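Local structure of putative hydrolase (Campylobacter jejuni, 3D6L) at residues A[50-55]-A[109-114]. The protein is a hexameric hot dog fold thioesterase that probably hydrolyses the thioester bond of long-chain fatty acyl-CoA substrates. Numbering follows the deposited sequence.
Sequences VTISMD and LVTYVS
Leu109 and Asp55 pair through two backbone hydrogen bonds, Asp55 N to Leu109 O (2.7 Å) and Leu109 N to Asp55 O. Val110 follows in a non-hydrogen-bonded pair with Met54. The two side chains lie alongside each other, and Val110 CG1, turned anti to its own backbone nitrogen (chi1 -160°), touches both Met54 CG (3.8 Å) and Thr51 CG2 (3.5 Å). Ile33 of helix 26-42 packs on both Val110 and Met54, so this face belongs to the interior between sheet and helix. At Thr111 the regular pairing is interrupted. Its O accepts from both Ile52 N (2.8 Å) and Ser53 N (3.3 Å), each donor tilted from the carbonyl plane, while Thr111 N gives a nearly straight bond to Ser53 O (2.8 Å, 174°). The extra residue lets Ile52 slant across Thr111, its CD1 resting against Thr111 CG2, and Ile52 CG2 meets Val113 CG1. Tyr112 returns to the helix-facing side, where its ring atom CE2 lies 3.3 Å from Thr51 OG1, which approaches the ring obliquely. The polar ends of this pair converge on one helix residue: Thr51 OG1 bonds to the carboxylate of Asp34 and Tyr112 OH to its backbone O. Val113 closes the register with two backbone hydrogen bonds to Val50, and Val50 CG2 and Val113 CG1 lie 3.5 Å apart, the two side chains side by side. Strand 48-58 is outermost within the chain, yet Ser53 and Met54 pair antiparallel with a strand of the second subunit, continuing the sheet across the interface. Ile52 and Ser53 together oppose Thr111, a classic beta bulge, here in the antiparallel sheet that wraps the central helix of a hot dog fold.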
loop_
_atom_site.group_PDB
_atom_site.type_symbol
_atom_site.label_atom_id
_atom_site.label_comp_id
_atom_site.label_asym_id
_atom_site.label_seq_id
_atom_site.Cartn_x
_atom_site.Cartn_y
_atom_site.Cartn_z
ATOM N N VAL A 50 18.119 -7.482 14.404
ATOM C CA VAL A 50 17.287 -8.310 13.542
ATOM C C VAL A 50 16.388 -9.178 14.413
ATOM O O VAL A 50 16.820 -9.669 15.455
ATOM C CB VAL A 50 18.068 -9.101 12.418
ATOM C CG1 VAL A 50 19.352 -8.386 12.014
ATOM C CG2 VAL A 50 18.344 -10.547 12.794
ATOM N N THR A 51 15.135 -9.330 13.994
ATOM C CA THR A 51 14.161 -10.107 14.745
ATOM C C THR A 51 14.424 -11.600 14.548
ATOM O O THR A 51 14.433 -12.082 13.421
ATOM C CB THR A 51 12.718 -9.770 14.304
ATOM O OG1 THR A 51 12.597 -8.360 14.076
ATOM C CG2 THR A 51 11.720 -10.194 15.363
ATOM N N ILE A 52 14.646 -12.328 15.641
ATOM C CA ILE A 52 14.922 -13.766 15.543
ATOM C C ILE A 52 13.757 -14.667 15.958
ATOM O O ILE A 52 13.634 -15.778 15.449
ATOM C CB ILE A 52 16.223 -14.192 16.278
ATOM C CG1 ILE A 52 16.214 -13.736 17.743
ATOM C CG2 ILE A 52 17.454 -13.674 15.543
ATOM C CD1 ILE A 52 16.980 -14.681 18.676
ATOM N N SER A 53 12.911 -14.205 16.876
ATOM C CA SER A 53 11.756 -15.005 17.288
ATOM C C SER A 53 10.609 -14.221 17.933
ATOM O O SER A 53 10.764 -13.063 18.328
ATOM C CB SER A 53 12.190 -16.172 18.191
ATOM O OG SER A 53 12.696 -15.716 19.425
ATOM N N MET A 54 9.457 -14.887 18.014
ATOM C CA MET A 54 8.260 -14.381 18.664
ATOM C C MET A 54 7.580 -15.497 19.432
ATOM O O MET A 54 7.303 -16.560 18.881
ATOM C CB MET A 54 7.262 -13.853 17.641
ATOM C CG MET A 54 7.501 -12.459 17.178
ATOM S SD MET A 54 5.932 -11.650 16.805
ATOM C CE MET A 54 6.557 -10.070 16.216
ATOM N N ASP A 55 7.292 -15.241 20.698
ATOM C CA ASP A 55 6.568 -16.179 21.527
ATOM C C ASP A 55 5.396 -15.501 22.196
ATOM O O ASP A 55 5.327 -14.280 22.233
ATOM C CB ASP A 55 7.495 -16.735 22.593
ATOM C CG ASP A 55 7.978 -18.116 22.262
ATOM O OD1 ASP A 55 9.079 -18.216 21.657
ATOM O OD2 ASP A 55 7.236 -19.093 22.580
ATOM N N LEU A 109 5.872 -11.529 23.011
ATOM C CA LEU A 109 7.249 -11.596 23.486
ATOM C C LEU A 109 8.147 -11.779 22.270
ATOM O O LEU A 109 8.144 -12.843 21.652
ATOM C CB LEU A 109 7.425 -12.796 24.419
ATOM C CG LEU A 109 8.269 -12.722 25.694
ATOM C CD1 LEU A 109 8.652 -14.151 26.119
ATOM C CD2 LEU A 109 9.506 -11.820 25.571
ATOM N N VAL A 110 8.912 -10.747 21.926
ATOM C CA VAL A 110 9.734 -10.767 20.713
ATOM C C VAL A 110 11.210 -10.793 21.091
ATOM O O VAL A 110 11.614 -10.135 22.053
ATOM C CB VAL A 110 9.462 -9.512 19.803
ATOM C CG1 VAL A 110 9.920 -9.775 18.382
ATOM C CG2 VAL A 110 7.980 -9.120 19.808
ATOM N N THR A 111 12.016 -11.532 20.332
ATOM C CA THR A 111 13.458 -11.566 20.574
ATOM C C THR A 111 14.250 -11.060 19.365
ATOM O O THR A 111 13.957 -11.405 18.217
ATOM C CB THR A 111 13.951 -12.972 21.025
ATOM O OG1 THR A 111 13.102 -13.467 22.071
ATOM C CG2 THR A 111 15.388 -12.912 21.554
ATOM N N TYR A 112 15.249 -10.236 19.654
ATOM C CA TYR A 112 16.084 -9.602 18.648
ATOM C C TYR A 112 17.536 -9.963 18.911
ATOM O O TYR A 112 17.903 -10.289 20.042
ATOM C CB TYR A 112 15.905 -8.072 18.696
ATOM C CG TYR A 112 14.468 -7.636 18.520
ATOM C CD1 TYR A 112 13.613 -7.512 19.616
ATOM C CD2 TYR A 112 13.956 -7.374 17.250
ATOM C CE1 TYR A 112 12.277 -7.127 19.451
ATOM C CE2 TYR A 112 12.630 -6.992 17.069
ATOM C CZ TYR A 112 11.793 -6.869 18.167
ATOM O OH TYR A 112 10.478 -6.499 17.973
ATOM N N VAL A 113 18.356 -9.924 17.868
ATOM C CA VAL A 113 19.791 -10.052 18.037
ATOM C C VAL A 113 20.418 -8.695 17.724
ATOM O O VAL A 113 20.009 -8.018 16.782
ATOM C CB VAL A 113 20.390 -11.196 17.171
ATOM C CG1 VAL A 113 20.225 -10.912 15.680
ATOM C CG2 VAL A 113 21.857 -11.420 17.501
ATOM N N SER A 114 21.387 -8.288 18.534
ATOM C CA SER A 114 22.081 -7.031 18.299
ATOM C C SER A 114 23.169 -7.263 17.248
ATOM O O SER A 114 24.018 -8.138 17.408
ATOM C CB SER A 114 22.660 -6.502 19.605
ATOM O OG SER A 114 24.067 -6.430 19.564
#